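Local atomic coordinates of aldehyde dehydrogenase family protein (Pseudomonas syringae pv. tomato, PDB entry 6X9L), a protein that probably catalyses the NAD-dependent oxidation of long-chain aliphatic aldehydes such as octanal. Residues E43-V48 / S187-L192; A334-F339 / Q369-R374. The protein carries 1 engineered substitution. All coordinates share one frame; numbering follows the deposited sequence.

Contact 1: E43-V48 / S187-L192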
loop_
_atom_site.group_PDB
_atom_site.type_symbol
_atom_site.label_atom_id
_atom_site.label_comp_id
_atom_site.label_asym_id
_atom_site.label_seq_id
_atom_site.Cartn_x
_atom_site.Cartn_y
_atom_site.Cartn_z
ATOM N N GLU A 43 -5.499 -30.378 26.537
ATOM C CA GLU A 43 -6.906 -30.432 26.917
ATOM C C GLU A 43 -7.648 -29.195 26.415
ATOM O O GLU A 43 -7.112 -28.078 26.445
ATOM C CB GLU A 43 -7.053 -30.528 28.438
ATOM C CG GLU A 43 -6.031 -31.437 29.090
ATOM C CD GLU A 43 -6.560 -32.823 29.405
ATOM O OE1 GLU A 43 -6.099 -33.401 30.417
ATOM O OE2 GLU A 43 -7.420 -33.340 28.649
ATOM N N VAL A 44 -8.885 -29.395 25.950
ATOM C CA VAL A 44 -9.730 -28.258 25.609
ATOM C C VAL A 44 -10.148 -27.594 26.910
ATOM O O VAL A 44 -10.657 -28.249 27.827
ATOM C CB VAL A 44 -10.943 -28.665 24.755
ATOM C CG1 VAL A 44 -10.782 -30.054 24.172
ATOM C CG2 VAL A 44 -12.251 -28.527 25.537
ATOM N N VAL A 45 -9.883 -26.297 27.011
ATOM C CA VAL A 45 -10.144 -25.540 28.222
ATOM C C VAL A 45 -11.300 -24.585 28.057
ATOM O O VAL A 45 -11.642 -23.882 29.010
ATOM C CB VAL A 45 -8.875 -24.789 28.681
ATOM C CG1 VAL A 45 -7.789 -25.779 29.038
ATOM C CG2 VAL A 45 -8.381 -23.869 27.578
ATOM N N ALA A 46 -11.916 -24.538 26.883
ATOM C CA ALA A 46 -12.960 -23.559 26.651
ATOM C C ALA A 46 -13.394 -23.640 25.196
ATOM O O ALA A 46 -12.738 -24.261 24.357
ATOM C CB ALA A 46 -12.492 -22.145 26.997
ATOM N N HIS A 47 -14.531 -23.016 24.917
ATOM C CA HIS A 47 -15.063 -22.898 23.577
ATOM C C HIS A 47 -15.382 -21.442 23.306
ATOM O O HIS A 47 -15.639 -20.660 24.223
ATOM C CB HIS A 47 -16.326 -23.728 23.389
ATOM C CG HIS A 47 -16.105 -25.194 23.533
ATOM N ND1 HIS A 47 -15.897 -25.799 24.757
ATOM C CD2 HIS A 47 -16.064 -26.179 22.608
ATOM C CE1 HIS A 47 -15.727 -27.097 24.574
ATOM N NE2 HIS A 47 -15.826 -27.353 23.281
ATOM N N VAL A 48 -15.366 -21.091 22.026
ATOM C CA VAL A 48 -15.770 -19.775 21.573
ATOM C C VAL A 48 -16.576 -19.950 20.297
ATOM O O VAL A 48 -16.516 -20.986 19.634
ATOM C CB VAL A 48 -14.560 -18.860 21.338
ATOM C CG1 VAL A 48 -13.731 -18.787 22.596
ATOM C CG2 VAL A 48 -13.737 -19.381 20.187
ATOM N N SER A 187 -5.982 -18.384 19.683
ATOM C CA SER A 187 -5.655 -17.578 20.859
ATOM C C SER A 187 -6.789 -16.592 21.119
ATOM O O SER A 187 -6.576 -15.379 21.210
ATOM C CB SER A 187 -4.318 -16.852 20.679
ATOM O OG SER A 187 -4.355 -15.970 19.570
ATOM N N PRO A 188 -7.998 -17.079 21.252
ATOM C CA PRO A 188 -9.147 -16.176 21.370
ATOM C C PRO A 188 -9.411 -15.672 22.777
ATOM O O PRO A 188 -10.138 -14.691 22.943
ATOM C CB PRO A 188 -10.300 -17.053 20.902
ATOM C CG PRO A 188 -9.895 -18.409 21.416
ATOM C CD PRO A 188 -8.398 -18.493 21.265
ATOM N N LEU A 189 -8.847 -16.323 23.796
ATOM C CA LEU A 189 -9.247 -16.023 25.168
ATOM C C LEU A 189 -8.774 -14.640 25.610
ATOM O O LEU A 189 -9.515 -13.911 26.288
ATOM C CB LEU A 189 -8.718 -17.101 26.109
ATOM C CG LEU A 189 -9.128 -18.494 25.641
ATOM C CD1 LEU A 189 -8.652 -19.572 26.621
ATOM C CD2 LEU A 189 -10.628 -18.546 25.385
ATOM N N SER A 190 -7.539 -14.269 25.253
ATOM C CA SER A 190 -7.014 -12.974 25.661
ATOM C C SER A 190 -7.696 -11.850 24.900
ATOM O O SER A 190 -7.969 -10.784 25.466
ATOM C CB SER A 190 -5.489 -12.939 25.478
ATOM O OG SER A 190 -5.068 -13.164 24.134
ATOM N N ALA A 191 -8.020 -12.082 23.629
ATOM C CA ALA A 191 -8.851 -11.133 22.900
ATOM C C ALA A 191 -10.191 -10.918 23.611
ATOM O O ALA A 191 -10.681 -9.787 23.697
ATOM C CB ALA A 191 -9.052 -11.622 21.460
ATOM N N LEU A 192 -10.788 -11.992 24.147
ATOM C CA LEU A 192 -12.031 -11.845 24.901
ATOM C C LEU A 192 -11.866 -10.891 26.077
ATOM O O LEU A 192 -12.731 -10.044 26.314
ATOM C CB LEU A 192 -12.523 -13.206 25.391
ATOM C CG LEU A 192 -13.215 -14.125 24.386
ATOM C CD1 LEU A 192 -13.606 -15.418 25.079
ATOM C CD2 LEU A 192 -14.427 -13.451 23.763
#

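Contact 2: A334-F339 / Q369-R374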
loop_
_atom_site.group_PDB
_atom_site.type_symbol
_atom_site.label_atom_id
_atom_site.label_comp_id
_atom_site.label_asym_id
_atom_site.label_seq_id
_atom_site.Cartn_x
_atom_site.Cartn_y
_atom_site.Cartn_z
ATOM N N ALA A 334 2.811 -23.643 20.452
ATOM C CA ALA A 334 1.524 -23.060 20.826
ATOM C C ALA A 334 0.318 -23.964 20.553
ATOM O O ALA A 334 -0.727 -23.778 21.195
ATOM C CB ALA A 334 1.339 -21.738 20.086
ATOM N N ASN A 335 0.427 -24.919 19.623
ATOM C CA ASN A 335 -0.713 -25.756 19.254
ATOM C C ASN A 335 -0.274 -26.940 18.388
ATOM O O ASN A 335 0.822 -26.960 17.807
ATOM C CB ASN A 335 -1.804 -24.949 18.532
ATOM C CG ASN A 335 -1.272 -24.083 17.376
ATOM O OD1 ASN A 335 -0.932 -24.596 16.308
ATOM N ND2 ASN A 335 -1.245 -22.758 17.581
ATOM N N GLU A 336 -1.179 -27.922 18.289
ATOM C CA GLU A 336 -0.848 -29.208 17.681
ATOM C C GLU A 336 -0.423 -29.061 16.222
ATOM O O GLU A 336 0.564 -29.669 15.783
ATOM C CB GLU A 336 -2.037 -30.156 17.797
ATOM C CG GLU A 336 -1.752 -31.503 17.170
ATOM C CD GLU A 336 -2.667 -32.590 17.670
ATOM O OE1 GLU A 336 -3.816 -32.276 18.061
ATOM O OE2 GLU A 336 -2.227 -33.761 17.673
ATOM N N ALA A 337 -1.169 -28.279 15.448
ATOM C CA ALA A 337 -0.789 -28.025 14.062
ATOM C C ALA A 337 0.634 -27.476 13.956
ATOM O O ALA A 337 1.461 -28.007 13.206
ATOM C CB ALA A 337 -1.783 -27.066 13.413
ATOM N N GLN A 338 0.952 -26.430 14.720
ATOM C CA GLN A 338 2.308 -25.884 14.657
ATOM C C GLN A 338 3.354 -26.903 15.112
ATOM O O GLN A 338 4.436 -27.002 14.515
ATOM C CB GLN A 338 2.426 -24.614 15.497
ATOM C CG GLN A 338 3.736 -23.898 15.265
ATOM C CD GLN A 338 3.894 -23.493 13.821
ATOM O OE1 GLN A 338 2.921 -23.128 13.163
ATOM N NE2 GLN A 338 5.112 -23.581 13.304
ATOM N N PHE A 339 3.061 -27.649 16.182
ATOM C CA PHE A 339 3.975 -28.678 16.666
ATOM C C PHE A 339 4.397 -29.603 15.542
ATOM O O PHE A 339 5.586 -29.895 15.375
ATOM C CB PHE A 339 3.324 -29.488 17.788
ATOM C CG PHE A 339 4.146 -30.665 18.251
ATOM C CD1 PHE A 339 5.326 -30.473 18.964
ATOM C CD2 PHE A 339 3.737 -31.976 17.985
ATOM C CE1 PHE A 339 6.088 -31.549 19.397
ATOM C CE2 PHE A 339 4.505 -33.078 18.427
ATOM C CZ PHE A 339 5.694 -32.847 19.131
ATOM N N GLN A 369 3.293 -35.301 27.578
ATOM C CA GLN A 369 2.035 -34.594 27.363
ATOM C C GLN A 369 2.313 -33.103 27.134
ATOM O O GLN A 369 3.019 -32.473 27.932
ATOM C CB GLN A 369 1.120 -34.790 28.572
ATOM C CG GLN A 369 -0.343 -34.828 28.235
ATOM C CD GLN A 369 -1.197 -34.336 29.382
ATOM O OE1 GLN A 369 -0.692 -33.693 30.302
ATOM N NE2 GLN A 369 -2.495 -34.625 29.336
ATOM N N GLY A 370 1.772 -32.544 26.053
ATOM C CA GLY A 370 2.046 -31.167 25.695
ATOM C C GLY A 370 3.002 -31.053 24.511
ATOM O O GLY A 370 3.900 -31.883 24.311
ATOM N N PHE A 371 2.821 -29.995 23.721
ATOM C CA PHE A 371 3.544 -29.848 22.455
ATOM C C PHE A 371 4.960 -29.353 22.641
ATOM O O PHE A 371 5.440 -28.493 21.904
ATOM C CB PHE A 371 2.748 -28.936 21.528
ATOM C CG PHE A 371 1.373 -29.467 21.255
ATOM C CD1 PHE A 371 1.211 -30.771 20.772
ATOM C CD2 PHE A 371 0.252 -28.723 21.569
ATOM C CE1 PHE A 371 -0.041 -31.298 20.564
ATOM C CE2 PHE A 371 -1.005 -29.249 21.366
ATOM C CZ PHE A 371 -1.149 -30.544 20.863
ATOM N N TYR A 372 5.648 -29.932 23.614
ATOM C CA TYR A 372 6.982 -29.488 23.976
ATOM C C TYR A 372 7.983 -29.922 22.911
ATOM O O TYR A 372 8.088 -31.113 22.604
ATOM C CB TYR A 372 7.339 -30.065 25.341
ATOM C CG TYR A 372 6.509 -29.498 26.474
ATOM C CD1 TYR A 372 6.868 -28.305 27.098
ATOM C CD2 TYR A 372 5.363 -30.148 26.917
ATOM C CE1 TYR A 372 6.116 -27.781 28.131
ATOM C CE2 TYR A 372 4.614 -29.638 27.945
ATOM C CZ TYR A 372 4.994 -28.452 28.544
ATOM O OH TYR A 372 4.242 -27.941 29.560
ATOM N N THR A 373 8.725 -28.968 22.359
ATOM C CA THR A 373 9.630 -29.222 21.243
ATOM C C THR A 373 11.067 -28.925 21.666
ATOM O O THR A 373 11.325 -27.971 22.400
ATOM C CB THR A 373 9.224 -28.368 20.023
ATOM O OG1 THR A 373 7.989 -28.858 19.480
ATOM C CG2 THR A 373 10.275 -28.414 18.942
ATOM N N ARG A 374 12.000 -29.733 21.228
ATOM C CA ARG A 374 13.379 -29.552 21.682
ATOM C C ARG A 374 14.024 -28.367 20.968
ATOM O O ARG A 374 13.880 -28.238 19.753
ATOM C CB ARG A 374 14.187 -30.812 21.427
ATOM C CG ARG A 374 13.556 -32.057 22.023
ATOM C CD ARG A 374 14.113 -33.332 21.397
ATOM N NE ARG A 374 15.546 -33.502 21.594
ATOM C CZ ARG A 374 16.282 -34.356 20.890
ATOM N NH1 ARG A 374 15.700 -35.075 19.944
ATOM N NH2 ARG A 374 17.590 -34.490 21.114
#

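Contact 1: E43-V48 / S187-L192
Val48 sits over Pro188, where a two-stranded antiparallel hairpin, strands 33-38 and 43-49, lies across the first turn of helix 188-201. That helix belongs to the NAD-binding part of the fold: it is the connection of a beta-alpha-beta crossover between the parallel strands 178-182 and 208-210. The short segments pass 10.1 Å apart at their axes, at an angle of 71°, and no hydrogen bond joins them, so the interface rests on apolar side chains alone. Val48 carries most of it. From a CB directed at the helix, both methyls descend on the proline ring, CG1 lying 4.0 Å and CG2 4.1 Å from Pro188 CG. With CG1 anti to the carbonyl carbon (chi1 -56°), this methyl also meets Leu189 CD2 at 4.2 Å and Leu192 CD1 at the same distance. One methyl thus touches three residues of a single helical turn, whose closing bond runs from Leu192 N to Pro188 O. Strand 33-38 extends the cover through Val36, which also rests on Pro188, while Glu103 of helix 93-104 accepts a hydrogen bond from Ser190 OG. Farther back along the strand, the two methyls of Leu189 part company: CD2 reaches the CB of Ala46 at 4.4 Å, and CD1 reaches CG2 of Val45 at 4.4 Å.

Contact 2: A334-F339 / Q369-R374
Phe371 lays one face of its ring against the backbone at the start of helix 336-351. Glu336 CA stands 3.5 Å above the ring plane, displaced toward the rim, and Glu336 N and Asn335 C lie over the same face. The aliphatic part of Glu336 runs on past the rim near CE1 and CZ: with CG anti to the backbone N (chi1 180°), its CG comes to 3.8 Å from Phe371 CE1. A turn later Phe339 comes alongside, its CB 3.8 Å from Phe371 CB. The two rings meet obliquely, centroids 5.6 Å apart and planes at 37°, while Thr373 OG1 approaches the Phe339 ring at its edge, beside CD1 and CE1. The helical half of this contact is an N-capped helix start. Asn335 turns its side chain back so that OD1 accepts from Gln338 N at 3.1 Å, and its own carbonyl O receives Phe339 N at 2.9 Å, fixing the turn that Phe371 covers. On the loop side, Phe371 is the centre of an inverse gamma turn, marked by a weak bond from Tyr372 N to Gly370 O. In the next shell, Glu336 OE2 is hydrogen-bonded to His340 NE2, and Phe371 shares backbone hydrogen bonds with Pro39 and Ile333. Glu42 OE2 accepts from Gly370 N, and the capping side chain of Asn335 lies about 6 Å, nearest atoms, from the bound NAD.

Read from the N terminus, the first of these segments the chain reaches lies in the hairpin 33-49; the chain then returns after 138 mostly helical residues to close contact 1 against helix 188-201 of the nucleotide-binding part. Contact 2 opens only afterwards and closes a shorter loop of 29 residues, which holds most of helix 336-351 and strand 355-358, an outermost strand, within this chain, of the seven-stranded sheet. The loops are thus in series, neither nested nor crossed. Their centres are about 17 Å apart, yet the hairpin reaches both: its strands pack on the first turn of helix 188-201, while its turn lies against segment 369-374. Glu43 OE1 also packs 4.0 Å from Gln369 NE2.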